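Local coordinates for protein CptN Toxin (Eubacterium rectale DSM 17629, PDB 4RMO) that acts as the toxin of a type III toxin-antitoxin system, is bound by its pseudoknot RNA antitoxin and probably cleaves RNA when set free, at residues W46-S51 with F87-M92; V77-S82 with L111-E116; M92-D97 with K148-L153. All coordinates share one frame; numbering follows the deposited sequence.

In the fold
The three contacts share one curled antiparallel sheet. Contact 1 lies close to the centre of the chain. Its centre is about 15 Å from that of contact 2 and about 14 Å from that of contact 3. Contacts 2 and 3 lie on opposite sides of the chain's centre, with centres about 25 Å apart. Along the chain, contact 1 closes before contact 3 opens, and Met92 belongs to both. The segments of contact 2 alternate with those of the other two. Phe87 and Leu50 pack on Val77 and Leu79, which joins contacts 1 and 2. Neighbouring strands 44-51 and 93-96 join contacts 1 and 3. Contact 1 binds RNA chain B and contact 2 RNA chain F, so the sheet joins sites for two RNA chains.

Contact 1. Residues W46-S51 with F87-M92; sequences WMIPLS and FLIQDM. With nucleotides of chain B.
Met92, a selenomethionine, crosses Ile48 and reaches Trp46. Its CB sits 4.1 Å from Ile48 CG1 and is also close to the carbonyl oxygen of Met47. CG and SE only span the gap to the indole. A bend at chi3 (-68°) turns Met92 CE to the ring, 3.9 Å from Trp46 CE3, and it also meets Trp46 CB. Helix 116-134 covers Met92 as well, through Val129 and Leu130.

Further along the strand, Leu50 and Phe87 form a non-hydrogen-bonded antiparallel pair. Their side chains lie side by side. Leu50 CD2 sits over the centre of the ring face, 3.7 Å from the Phe87 centroid, as a CH-pi contact. Next to this pair, Leu88 N donates to Pro49 O at 3.0 Å. Leu88 is the centre of an inverse gamma turn, and a short 3-10 segment follows it.

The 3-10 segment and the residue after it present Gln90 and Asp91 to RNA chain B. Gln90 OE1 accepts from U4 N3 of chain B at 2.7 Å, and Gln90 NE2 donates to O4 of the same base. Asp91 OD2 accepts from G3 N1 of chain B at 2.8 Å, while Asp91 OD1 accepts from N2 of the same guanine. Gln90 NE2 also bonds Asp91 OD2, from above the carboxylate plane. Thus apolar packing and one backbone bond hold the segment, and side-chain polar atoms read the edges of two bases.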
loop_
_atom_site.group_PDB
_atom_site.type_symbol
_atom_site.label_atom_id
_atom_site.label_comp_id
_atom_site.label_asym_id
_atom_site.label_seq_id
_atom_site.Cartn_x
_atom_site.Cartn_y
_atom_site.Cartn_z
ATOM N N TRP A 46 -9.246 -18.644 14.248
ATOM C CA TRP A 46 -9.084 -17.677 15.304
ATOM C C TRP A 46 -10.202 -16.638 15.182
ATOM O O TRP A 46 -10.424 -16.046 14.113
ATOM C CB TRP A 46 -7.711 -17.041 15.274
ATOM C CG TRP A 46 -6.705 -17.992 15.740
ATOM C CD1 TRP A 46 -5.943 -18.830 14.968
ATOM C CD2 TRP A 46 -6.359 -18.266 17.093
ATOM N NE1 TRP A 46 -5.156 -19.630 15.783
ATOM C CE2 TRP A 46 -5.392 -19.293 17.089
ATOM C CE3 TRP A 46 -6.784 -17.755 18.320
ATOM C CZ2 TRP A 46 -4.824 -19.790 18.261
ATOM C CZ3 TRP A 46 -6.214 -18.240 19.485
ATOM C CH2 TRP A 46 -5.228 -19.237 19.449
HETATM N N MSE A 47 -10.920 -16.453 16.267
HETATM C CA MSE A 47 -12.071 -15.570 16.293
HETATM C C MSE A 47 -11.826 -14.442 17.233
HETATM O O MSE A 47 -11.135 -14.567 18.216
HETATM C CB MSE A 47 -13.296 -16.271 16.850
HETATM C CG MSE A 47 -13.516 -17.637 16.274
HETATM SE SE MSE A 47 -14.017 -17.470 14.374
HETATM C CE MSE A 47 -15.706 -16.461 14.436
ATOM N N ILE A 48 -12.498 -13.323 16.969
ATOM C CA ILE A 48 -12.461 -12.148 17.838
ATOM C C ILE A 48 -13.873 -11.726 18.202
ATOM O O ILE A 48 -14.706 -11.444 17.341
ATOM C CB ILE A 48 -11.763 -10.985 17.120
ATOM C CG1 ILE A 48 -10.350 -11.423 16.673
ATOM C CG2 ILE A 48 -11.681 -9.764 18.011
ATOM C CD1 ILE A 48 -9.663 -10.402 15.805
ATOM N N PRO A 49 -14.156 -11.644 19.499
ATOM C CA PRO A 49 -15.466 -11.228 19.900
ATOM C C PRO A 49 -15.654 -9.712 19.769
ATOM O O PRO A 49 -14.721 -8.992 20.012
ATOM C CB PRO A 49 -15.491 -11.608 21.401
ATOM C CG PRO A 49 -14.084 -11.511 21.841
ATOM C CD PRO A 49 -13.273 -11.940 20.636
ATOM N N LEU A 50 -16.873 -9.253 19.477
ATOM C CA LEU A 50 -17.183 -7.842 19.463
ATOM C C LEU A 50 -18.022 -7.376 20.632
ATOM O O LEU A 50 -18.790 -8.152 21.207
ATOM C CB LEU A 50 -17.938 -7.457 18.201
ATOM C CG LEU A 50 -17.425 -7.839 16.820
ATOM C CD1 LEU A 50 -18.085 -6.930 15.773
ATOM C CD2 LEU A 50 -15.927 -7.805 16.664
ATOM N N SER A 51 -17.883 -6.097 20.958
ATOM C CA SER A 51 -18.716 -5.435 21.901
ATOM C C SER A 51 -19.136 -4.070 21.320
ATOM O O SER A 51 -18.359 -3.409 20.643
ATOM C CB SER A 51 -17.986 -5.274 23.193
ATOM O OG SER A 51 -18.685 -4.383 24.081
ATOM N N PHE A 87 -13.554 -4.497 18.583
ATOM C CA PHE A 87 -12.997 -5.800 18.355
ATOM C C PHE A 87 -12.109 -6.053 19.546
ATOM O O PHE A 87 -11.123 -5.340 19.718
ATOM C CB PHE A 87 -12.153 -5.811 17.105
ATOM C CG PHE A 87 -12.941 -5.834 15.818
ATOM C CD1 PHE A 87 -13.692 -4.727 15.408
ATOM C CD2 PHE A 87 -12.862 -6.917 14.975
ATOM C CE1 PHE A 87 -14.360 -4.743 14.215
ATOM C CE2 PHE A 87 -13.522 -6.941 13.778
ATOM C CZ PHE A 87 -14.293 -5.862 13.407
ATOM N N LEU A 88 -12.485 -7.002 20.400
ATOM C CA LEU A 88 -11.723 -7.255 21.609
ATOM C C LEU A 88 -10.665 -8.301 21.265
ATOM O O LEU A 88 -10.770 -9.479 21.593
ATOM C CB LEU A 88 -12.581 -7.683 22.768
ATOM C CG LEU A 88 -13.805 -6.835 23.146
ATOM C CD1 LEU A 88 -14.306 -7.139 24.564
ATOM C CD2 LEU A 88 -13.621 -5.375 22.940
ATOM N N ILE A 89 -9.627 -7.826 20.595
ATOM C CA ILE A 89 -8.595 -8.691 20.078
ATOM C C ILE A 89 -7.892 -9.368 21.269
ATOM O O ILE A 89 -7.464 -10.519 21.173
ATOM C CB ILE A 89 -7.600 -7.871 19.226
ATOM C CG1 ILE A 89 -8.385 -7.120 18.137
ATOM C CG2 ILE A 89 -6.556 -8.774 18.618
ATOM C CD1 ILE A 89 -7.534 -6.357 17.132
ATOM N N GLN A 90 -7.763 -8.624 22.369
ATOM C CA GLN A 90 -7.305 -9.165 23.649
ATOM C C GLN A 90 -7.899 -10.530 23.989
ATOM O O GLN A 90 -7.231 -11.361 24.587
ATOM C CB GLN A 90 -7.653 -8.180 24.774
ATOM C CG GLN A 90 -9.131 -7.829 24.836
ATOM C CD GLN A 90 -9.448 -6.826 25.899
ATOM O OE1 GLN A 90 -8.638 -5.957 26.221
ATOM N NE2 GLN A 90 -10.681 -6.894 26.426
ATOM N N ASP A 91 -9.154 -10.757 23.580
ATOM C CA ASP A 91 -9.911 -11.918 24.023
ATOM C C ASP A 91 -10.145 -12.887 22.898
ATOM O O ASP A 91 -11.099 -13.676 22.909
ATOM C CB ASP A 91 -11.238 -11.470 24.601
ATOM C CG ASP A 91 -11.069 -10.716 25.883
ATOM O OD1 ASP A 91 -10.224 -11.106 26.700
ATOM O OD2 ASP A 91 -11.831 -9.751 26.123
HETATM N N MSE A 92 -9.281 -12.834 21.914
HETATM C CA MSE A 92 -9.421 -13.739 20.777
HETATM C C MSE A 92 -9.177 -15.164 21.194
HETATM O O MSE A 92 -8.465 -15.416 22.181
HETATM C CB MSE A 92 -8.424 -13.365 19.701
HETATM C CG MSE A 92 -6.985 -13.599 20.184
HETATM SE SE MSE A 92 -5.719 -12.853 18.867
HETATM C CE MSE A 92 -6.021 -14.063 17.364
ATOM P P G B 3 -14.985 -3.787 34.640
ATOM O OP1 G B 3 -14.950 -2.689 35.583
ATOM O OP2 G B 3 -15.193 -3.491 33.185
ATOM O "O5'" G B 3 -13.674 -4.671 34.657
ATOM C "C5'" G B 3 -13.200 -5.288 35.857
ATOM C "C4'" G B 3 -12.184 -6.357 35.510
ATOM O "O4'" G B 3 -12.835 -7.363 34.684
ATOM C "C3'" G B 3 -10.993 -5.900 34.685
ATOM O "O3'" G B 3 -9.918 -5.435 35.501
ATOM C "C2'" G B 3 -10.585 -7.187 33.990
ATOM O "O2'" G B 3 -9.781 -8.030 34.786
ATOM C "C1'" G B 3 -11.942 -7.819 33.692
ATOM N N9 G B 3 -12.468 -7.435 32.384
ATOM C C8 G B 3 -13.265 -6.358 32.099
ATOM N N7 G B 3 -13.523 -6.232 30.827
ATOM C C5 G B 3 -12.879 -7.310 30.239
ATOM C C6 G B 3 -12.808 -7.702 28.887
ATOM O O6 G B 3 -13.357 -7.190 27.911
ATOM N N1 G B 3 -12.043 -8.855 28.726
ATOM C C2 G B 3 -11.395 -9.516 29.735
ATOM N N2 G B 3 -10.674 -10.587 29.377
ATOM N N3 G B 3 -11.449 -9.153 31.004
ATOM C C4 G B 3 -12.217 -8.058 31.184
ATOM P P U B 4 -9.572 -3.870 35.623
ATOM O OP1 U B 4 -9.117 -3.681 37.012
ATOM O OP2 U B 4 -10.697 -3.071 35.077
ATOM O "O5'" U B 4 -8.388 -3.674 34.574
ATOM C "C5'" U B 4 -7.164 -4.418 34.708
ATOM C "C4'" U B 4 -6.226 -4.054 33.582
ATOM O "O4'" U B 4 -6.729 -4.652 32.346
ATOM C "C3'" U B 4 -6.080 -2.559 33.282
ATOM O "O3'" U B 4 -4.837 -2.286 32.636
ATOM C "C2'" U B 4 -7.117 -2.341 32.186
ATOM O "O2'" U B 4 -6.921 -1.213 31.360
ATOM C "C1'" U B 4 -6.942 -3.630 31.387
ATOM N N1 U B 4 -8.097 -4.000 30.579
ATOM C C2 U B 4 -7.889 -4.300 29.250
ATOM O O2 U B 4 -6.792 -4.283 28.734
ATOM N N3 U B 4 -9.022 -4.632 28.551
ATOM C C4 U B 4 -10.314 -4.681 29.039
ATOM O O4 U B 4 -11.222 -5.052 28.305
ATOM C C5 U B 4 -10.439 -4.360 30.427
ATOM C C6 U B 4 -9.356 -4.043 31.133
#

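Contact 2. Residues V77-S82 with L111-E116; sequences VKLDDS and LRLTSE. With CA (calcium ion), chain Q; nucleotides of chain F.
Asp80 and Thr114 form the close-packed part of this contact. Thr114 OG1 donates to Asp80 OD2 at 2.6 Å, on the syn side of the carboxylate and 24° out of its plane. Thr114 thus probably helps to fix the rotation of the carboxylate. A dry leucine layer adjoins the pair. Leu79 CD2 meets Leu113 CD1 at 4.0 Å, the two side chains crossing at about a right angle. Leu79 CD1 lies 4.2 Å from Leu111 CD2.

The calcium side is looser and wet. Asp80 OD1 binds the calcium ion at 2.5 Å. A14 of chain F gives the ion its OP2 at 2.2 Å. Four waters complete the six ligands, so Asp80 is the one protein ligand. One of these waters also donates to Thr114 OG1. A second-shell water donates to Asp80 OD1 and accepts from Ser115 N. Another bridges the segments: it accepts from Arg112 N and probably donates to Asp80 OD2.

Both segments also meet bases or sugars of chain F. Arg112 NE is bonded to His110 O, and A14 O2' of chain F lies at the edge of the guanidinium group, in its plane. Asp81 O accepts from U42 N3 of chain F at 2.9 Å. Glu116 OE2 accepts from G13 N1 of chain F at 2.9 Å.

In the fold, the turn from Leu79 to Ser82 follows strand 75-78. Ser115 stands at the N-cap position of helix 116-134, though its side chain makes no capping bond. Leu113 packs on that helix. Leu79 and Leu111 touch Phe6 of strand 6-9.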
loop_
_atom_site.group_PDB
_atom_site.type_symbol
_atom_site.label_atom_id
_atom_site.label_comp_id
_atom_site.label_asym_id
_atom_site.label_seq_id
_atom_site.Cartn_x
_atom_site.Cartn_y
_atom_site.Cartn_z
ATOM N N VAL A 77 -14.006 0.183 14.950
ATOM C CA VAL A 77 -14.280 0.603 13.609
ATOM C C VAL A 77 -15.775 0.502 13.302
ATOM O O VAL A 77 -16.513 -0.299 13.892
ATOM C CB VAL A 77 -13.445 -0.227 12.612
ATOM C CG1 VAL A 77 -13.905 -1.666 12.558
ATOM C CG2 VAL A 77 -13.485 0.382 11.216
ATOM N N LYS A 78 -16.225 1.347 12.386
ATOM C CA LYS A 78 -17.608 1.361 11.942
ATOM C C LYS A 78 -17.776 0.195 10.994
ATOM O O LYS A 78 -17.076 0.112 9.979
ATOM C CB LYS A 78 -17.886 2.688 11.224
ATOM C CG LYS A 78 -19.235 3.299 11.483
ATOM C CD LYS A 78 -19.400 4.658 10.794
ATOM C CE LYS A 78 -18.757 5.731 11.655
ATOM N NZ LYS A 78 -18.926 7.138 11.208
ATOM N N LEU A 79 -18.726 -0.681 11.287
ATOM C CA LEU A 79 -19.031 -1.799 10.359
ATOM C C LEU A 79 -19.987 -1.345 9.261
ATOM O O LEU A 79 -20.483 -0.216 9.269
ATOM C CB LEU A 79 -19.652 -2.972 11.100
ATOM C CG LEU A 79 -18.839 -3.472 12.289
ATOM C CD1 LEU A 79 -19.498 -4.706 12.859
ATOM C CD2 LEU A 79 -17.412 -3.781 11.846
ATOM N N ASP A 80 -20.279 -2.244 8.341
ATOM C CA ASP A 80 -21.153 -1.951 7.218
ATOM C C ASP A 80 -22.643 -1.727 7.640
ATOM O O ASP A 80 -23.450 -1.326 6.819
ATOM C CB ASP A 80 -21.050 -3.050 6.150
ATOM C CG ASP A 80 -19.635 -3.190 5.569
ATOM O OD1 ASP A 80 -18.856 -2.245 5.729
ATOM O OD2 ASP A 80 -19.317 -4.218 4.959
ATOM N N ASP A 81 -22.984 -1.971 8.904
ATOM C CA ASP A 81 -24.268 -1.573 9.425
ATOM C C ASP A 81 -24.253 -0.086 9.895
ATOM O O ASP A 81 -25.218 0.375 10.497
ATOM C CB ASP A 81 -24.702 -2.499 10.586
ATOM C CG ASP A 81 -23.769 -2.439 11.796
ATOM O OD1 ASP A 81 -22.879 -1.551 11.894
ATOM O OD2 ASP A 81 -23.945 -3.305 12.694
ATOM N N SER A 82 -23.119 0.592 9.661
ATOM C CA SER A 82 -22.937 1.996 9.938
ATOM C C SER A 82 -22.856 2.309 11.413
ATOM O O SER A 82 -22.930 3.471 11.789
ATOM C CB SER A 82 -24.000 2.831 9.239
ATOM O OG SER A 82 -24.060 2.462 7.855
ATOM N N LEU A 111 -23.165 -10.199 7.066
ATOM C CA LEU A 111 -22.346 -9.082 7.494
ATOM C C LEU A 111 -20.882 -9.509 7.495
ATOM O O LEU A 111 -20.527 -10.554 8.019
ATOM C CB LEU A 111 -22.714 -8.626 8.889
ATOM C CG LEU A 111 -22.105 -7.319 9.344
ATOM C CD1 LEU A 111 -22.674 -6.157 8.553
ATOM C CD2 LEU A 111 -22.354 -7.072 10.824
ATOM N N ARG A 112 -20.035 -8.696 6.902
ATOM C CA ARG A 112 -18.624 -8.971 6.904
ATOM C C ARG A 112 -17.833 -7.653 6.830
ATOM O O ARG A 112 -18.407 -6.553 6.642
ATOM C CB ARG A 112 -18.296 -9.967 5.804
ATOM C CG ARG A 112 -18.417 -9.422 4.409
ATOM C CD ARG A 112 -18.922 -10.434 3.380
ATOM N NE ARG A 112 -20.243 -9.925 3.070
ATOM C CZ ARG A 112 -20.602 -9.246 1.988
ATOM N NH1 ARG A 112 -19.789 -9.050 0.974
ATOM N NH2 ARG A 112 -21.832 -8.788 1.928
ATOM N N LEU A 113 -16.546 -7.733 7.121
ATOM C CA LEU A 113 -15.709 -6.518 7.127
ATOM C C LEU A 113 -15.204 -6.348 5.680
ATOM O O LEU A 113 -14.152 -6.822 5.333
ATOM C CB LEU A 113 -14.583 -6.648 8.135
ATOM C CG LEU A 113 -13.819 -5.377 8.410
ATOM C CD1 LEU A 113 -14.675 -4.317 9.043
ATOM C CD2 LEU A 113 -12.665 -5.711 9.344
ATOM N N THR A 114 -16.003 -5.671 4.839
ATOM C CA THR A 114 -15.692 -5.535 3.409
ATOM C C THR A 114 -14.555 -4.557 3.149
ATOM O O THR A 114 -13.855 -4.704 2.151
ATOM C CB THR A 114 -16.917 -5.042 2.621
ATOM O OG1 THR A 114 -17.446 -3.836 3.230
ATOM C CG2 THR A 114 -17.973 -6.107 2.590
ATOM N N SER A 115 -14.385 -3.552 4.019
ATOM C CA SER A 115 -13.261 -2.625 3.910
ATOM C C SER A 115 -11.927 -3.338 4.165
ATOM O O SER A 115 -11.526 -3.541 5.317
ATOM C CB SER A 115 -13.419 -1.467 4.886
ATOM O OG SER A 115 -14.498 -0.619 4.535
ATOM N N GLU A 116 -11.240 -3.702 3.090
ATOM C CA GLU A 116 -10.001 -4.436 3.208
ATOM C C GLU A 116 -8.953 -3.750 4.062
ATOM O O GLU A 116 -8.202 -4.425 4.758
ATOM C CB GLU A 116 -9.404 -4.793 1.858
ATOM C CG GLU A 116 -10.257 -5.756 1.052
ATOM C CD GLU A 116 -9.730 -5.910 -0.382
ATOM O OE1 GLU A 116 -8.555 -6.304 -0.517
ATOM O OE2 GLU A 116 -10.455 -5.624 -1.355
HETATM CA CA CA Q . -18.910 -0.211 4.323
ATOM P P G F 13 -19.221 2.851 -2.622
ATOM O OP1 G F 13 -20.051 3.156 -3.814
ATOM O OP2 G F 13 -19.342 3.686 -1.415
ATOM O "O5'" G F 13 -19.516 1.319 -2.330
ATOM C "C5'" G F 13 -19.294 0.775 -1.017
ATOM C "C4'" G F 13 -19.295 -0.718 -1.109
ATOM O "O4'" G F 13 -18.054 -1.128 -1.710
ATOM C "C3'" G F 13 -19.377 -1.469 0.218
ATOM O "O3'" G F 13 -20.755 -1.659 0.569
ATOM C "C2'" G F 13 -18.694 -2.782 -0.117
ATOM O "O2'" G F 13 -19.600 -3.637 -0.786
ATOM C "C1'" G F 13 -17.612 -2.336 -1.100
ATOM N N9 G F 13 -16.292 -2.101 -0.518
ATOM C C8 G F 13 -15.900 -1.086 0.323
ATOM N N7 G F 13 -14.634 -1.145 0.638
ATOM C C5 G F 13 -14.161 -2.253 -0.058
ATOM C C6 G F 13 -12.866 -2.824 -0.108
ATOM O O6 G F 13 -11.829 -2.453 0.480
ATOM N N1 G F 13 -12.834 -3.942 -0.937
ATOM C C2 G F 13 -13.907 -4.439 -1.635
ATOM N N2 G F 13 -13.690 -5.545 -2.352
ATOM N N3 G F 13 -15.123 -3.934 -1.573
ATOM C C4 G F 13 -15.170 -2.830 -0.799
ATOM P P A F 14 -21.240 -1.559 2.096
ATOM O OP1 A F 14 -22.224 -0.486 2.215
ATOM O OP2 A F 14 -20.039 -1.522 3.021
ATOM O "O5'" A F 14 -21.978 -2.953 2.287
ATOM C "C5'" A F 14 -21.239 -4.178 2.187
ATOM C "C4'" A F 14 -22.181 -5.354 2.249
ATOM O "O4'" A F 14 -22.955 -5.277 3.477
ATOM C "C3'" A F 14 -23.227 -5.355 1.153
ATOM O "O3'" A F 14 -22.768 -5.942 -0.046
ATOM C "C2'" A F 14 -24.347 -6.167 1.790
ATOM O "O2'" A F 14 -24.110 -7.553 1.702
ATOM C "C1'" A F 14 -24.284 -5.687 3.233
ATOM N N9 A F 14 -25.201 -4.582 3.565
ATOM C C8 A F 14 -24.944 -3.377 4.177
ATOM N N7 A F 14 -26.021 -2.662 4.405
ATOM C C5 A F 14 -27.058 -3.467 3.942
ATOM C C6 A F 14 -28.462 -3.297 3.922
ATOM N N6 A F 14 -29.078 -2.204 4.364
ATOM N N1 A F 14 -29.214 -4.306 3.431
ATOM C C2 A F 14 -28.591 -5.394 2.962
ATOM N N3 A F 14 -27.283 -5.681 2.946
ATOM C C4 A F 14 -26.568 -4.665 3.460
ATOM P P U F 42 -34.739 -1.042 7.462
ATOM O OP1 U F 42 -35.915 -1.933 7.259
ATOM O OP2 U F 42 -34.802 0.196 8.265
ATOM O "O5'" U F 42 -33.610 -1.938 8.129
ATOM C "C5'" U F 42 -33.118 -3.137 7.475
ATOM C "C4'" U F 42 -31.862 -3.623 8.164
ATOM O "O4'" U F 42 -30.838 -2.585 8.091
ATOM C "C3'" U F 42 -32.030 -3.942 9.649
ATOM O "O3'" U F 42 -31.262 -5.053 10.049
ATOM C "C2'" U F 42 -31.448 -2.720 10.327
ATOM O "O2'" U F 42 -30.971 -2.996 11.613
ATOM C "C1'" U F 42 -30.308 -2.392 9.378
ATOM N N1 U F 42 -29.828 -1.011 9.511
ATOM C C2 U F 42 -28.496 -0.864 9.814
ATOM O O2 U F 42 -27.747 -1.814 9.934
ATOM N N3 U F 42 -28.075 0.435 9.977
ATOM C C4 U F 42 -28.833 1.581 9.864
ATOM O O4 U F 42 -28.305 2.679 10.048
ATOM C C5 U F 42 -30.215 1.348 9.551
ATOM C C6 U F 42 -30.654 0.088 9.392
HETATM O O HOH W 1 -20.991 -6.481 5.375
HETATM O O HOH W 2 -16.308 -2.707 6.418
HETATM O O HOH W 3 -16.882 -1.192 3.381
HETATM O O HOH W 4 -21.080 0.835 4.852
HETATM O O HOH W 5 -19.131 1.275 2.480
HETATM O O HOH W 6 -17.052 1.036 5.414
#

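Contact 3. Residues M92-D97 with K148-L153; sequences MFPISD and KIYERL
Pro94 fits against the helix between Ile149, Tyr150 and Leu153. Pro94 CG is 3.9 Å from Ile149 CG2 and 4.2 Å from Tyr150 CB, while Pro94 CB is 3.8 Å from Leu153 CD1.

Ile149 uses its short branch here. With chi1 at -62°, CG2 stands opposite the backbone N across the CA-CB bond. Ile149 CG2 touches both the Pro94 ring and, at 3.6 Å, Pro94 O.

Leu153 is extended at chi2, and its two methyls divide the strand between them. Leu153 CD1 lies over the peptide link between Pro94 and Ile95, 3.5 Å from Ile95 N. Leu153 CD2 goes on to Ser96, 3.8 Å from Ser96 OG. The Ser96 rotamer (chi1 64°) places OG beside this methyl.

Tyr150 takes part mainly through CB. Its ring leads off past Pro94, and OH is hydrogen-bonded to Asp38. That bond ties the tip of the side chain to the region between strands 32-37 and 44-51.

In the sheet, the backbone of Phe93 pairs with Met47 and that of Ile95 with Tyr45. The CB of Ile95 points away from the helix, and its side chain packs on Phe13.

The axes of strand 93-96 and helix 148-153 run nearly parallel, at 17° and 8.0 Å. Ile149 and Leu153 are one helical turn apart and form a single apolar ridge. This is alpha/beta packing: the C-terminal helix lies along a strand of the antiparallel sheet.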
loop_
_atom_site.group_PDB
_atom_site.type_symbol
_atom_site.label_atom_id
_atom_site.label_comp_id
_atom_site.label_asym_id
_atom_site.label_seq_id
_atom_site.Cartn_x
_atom_site.Cartn_y
_atom_site.Cartn_z
HETATM N N MSE A 92 -9.281 -12.834 21.914
HETATM C CA MSE A 92 -9.421 -13.739 20.777
HETATM C C MSE A 92 -9.177 -15.164 21.194
HETATM O O MSE A 92 -8.465 -15.416 22.181
HETATM C CB MSE A 92 -8.424 -13.365 19.701
HETATM C CG MSE A 92 -6.985 -13.599 20.184
HETATM SE SE MSE A 92 -5.719 -12.853 18.867
HETATM C CE MSE A 92 -6.021 -14.063 17.364
ATOM N N PHE A 93 -9.691 -16.104 20.410
ATOM C CA PHE A 93 -9.629 -17.500 20.807
ATOM C C PHE A 93 -9.870 -18.414 19.648
ATOM O O PHE A 93 -10.372 -17.988 18.616
ATOM C CB PHE A 93 -10.711 -17.780 21.874
ATOM C CG PHE A 93 -12.118 -17.556 21.361
ATOM C CD1 PHE A 93 -12.810 -18.559 20.719
ATOM C CD2 PHE A 93 -12.732 -16.349 21.538
ATOM C CE1 PHE A 93 -14.093 -18.371 20.285
ATOM C CE2 PHE A 93 -14.015 -16.124 21.082
ATOM C CZ PHE A 93 -14.700 -17.154 20.433
ATOM N N PRO A 94 -9.501 -19.678 19.792
ATOM C CA PRO A 94 -9.635 -20.602 18.673
ATOM C C PRO A 94 -10.873 -21.424 18.697
ATOM O O PRO A 94 -11.451 -21.644 19.743
ATOM C CB PRO A 94 -8.443 -21.516 18.854
ATOM C CG PRO A 94 -8.250 -21.570 20.330
ATOM C CD PRO A 94 -8.729 -20.261 20.891
ATOM N N ILE A 95 -11.287 -21.881 17.533
ATOM C CA ILE A 95 -12.507 -22.628 17.417
ATOM C C ILE A 95 -12.438 -23.572 16.206
ATOM O O ILE A 95 -11.555 -23.441 15.364
ATOM C CB ILE A 95 -13.688 -21.676 17.257
ATOM C CG1 ILE A 95 -14.982 -22.354 17.645
ATOM C CG2 ILE A 95 -13.831 -21.165 15.834
ATOM C CD1 ILE A 95 -16.034 -21.365 18.096
ATOM N N SER A 96 -13.330 -24.552 16.153
ATOM C CA SER A 96 -13.409 -25.448 15.006
ATOM C C SER A 96 -14.775 -25.331 14.408
ATOM O O SER A 96 -15.699 -24.805 15.025
ATOM C CB SER A 96 -13.142 -26.925 15.415
ATOM O OG SER A 96 -14.122 -27.414 16.303
ATOM N N ASP A 97 -14.894 -25.875 13.226
ATOM C CA ASP A 97 -16.049 -25.682 12.390
ATOM C C ASP A 97 -17.361 -26.101 13.020
ATOM O O ASP A 97 -18.399 -25.492 12.759
ATOM C CB ASP A 97 -15.858 -26.445 11.069
ATOM C CG ASP A 97 -16.183 -25.601 9.890
ATOM O OD1 ASP A 97 -15.306 -24.772 9.536
ATOM O OD2 ASP A 97 -17.295 -25.787 9.314
ATOM N N LYS A 148 -5.406 -24.024 26.578
ATOM C CA LYS A 148 -6.241 -25.149 26.935
ATOM C C LYS A 148 -7.285 -25.430 25.843
ATOM O O LYS A 148 -7.453 -26.576 25.419
ATOM C CB LYS A 148 -6.926 -24.880 28.278
ATOM C CG LYS A 148 -7.687 -26.068 28.836
ATOM C CD LYS A 148 -8.205 -25.748 30.227
ATOM C CE LYS A 148 -9.573 -26.390 30.404
ATOM N NZ LYS A 148 -9.969 -26.560 31.829
ATOM N N ILE A 149 -7.938 -24.370 25.353
ATOM C CA ILE A 149 -8.935 -24.523 24.270
ATOM C C ILE A 149 -8.296 -25.074 23.007
ATOM O O ILE A 149 -8.815 -26.000 22.385
ATOM C CB ILE A 149 -9.638 -23.190 23.933
ATOM C CG1 ILE A 149 -10.409 -22.667 25.148
ATOM C CG2 ILE A 149 -10.620 -23.415 22.792
ATOM C CD1 ILE A 149 -10.813 -21.217 25.039
ATOM N N TYR A 150 -7.153 -24.513 22.650
ATOM C CA TYR A 150 -6.429 -24.946 21.467
ATOM C C TYR A 150 -6.100 -26.449 21.519
ATOM O O TYR A 150 -6.341 -27.170 20.561
ATOM C CB TYR A 150 -5.143 -24.137 21.358
ATOM C CG TYR A 150 -4.330 -24.280 20.101
ATOM C CD1 TYR A 150 -4.856 -23.947 18.870
ATOM C CD2 TYR A 150 -2.980 -24.630 20.155
ATOM C CE1 TYR A 150 -4.090 -24.015 17.723
ATOM C CE2 TYR A 150 -2.193 -24.691 19.015
ATOM C CZ TYR A 150 -2.756 -24.389 17.805
ATOM O OH TYR A 150 -2.008 -24.441 16.663
ATOM N N GLU A 151 -5.605 -26.916 22.659
ATOM C CA GLU A 151 -5.291 -28.369 22.821
ATOM C C GLU A 151 -6.546 -29.215 22.762
ATOM O O GLU A 151 -6.564 -30.236 22.099
ATOM C CB GLU A 151 -4.529 -28.616 24.138
ATOM C CG GLU A 151 -3.157 -27.934 24.088
ATOM C CD GLU A 151 -2.373 -28.025 25.376
ATOM O OE1 GLU A 151 -2.954 -28.428 26.413
ATOM O OE2 GLU A 151 -1.179 -27.684 25.352
ATOM N N ARG A 152 -7.626 -28.765 23.403
ATOM C CA ARG A 152 -8.878 -29.523 23.317
ATOM C C ARG A 152 -9.335 -29.674 21.882
ATOM O O ARG A 152 -9.798 -30.753 21.490
ATOM C CB ARG A 152 -9.966 -28.877 24.153
ATOM C CG ARG A 152 -11.188 -29.745 24.415
ATOM C CD ARG A 152 -11.678 -29.624 25.864
ATOM N NE ARG A 152 -13.100 -29.848 26.190
ATOM C CZ ARG A 152 -14.003 -30.514 25.471
ATOM N NH1 ARG A 152 -13.711 -31.099 24.317
ATOM N NH2 ARG A 152 -15.226 -30.589 25.937
ATOM N N LEU A 153 -9.161 -28.618 21.079
ATOM C CA LEU A 153 -9.599 -28.666 19.674
ATOM C C LEU A 153 -8.784 -29.669 18.870
ATOM O O LEU A 153 -9.325 -30.338 18.013
ATOM C CB LEU A 153 -9.555 -27.279 19.002
ATOM C CG LEU A 153 -10.506 -26.227 19.598
ATOM C CD1 LEU A 153 -10.182 -24.862 19.033
ATOM C CD2 LEU A 153 -11.968 -26.596 19.340
#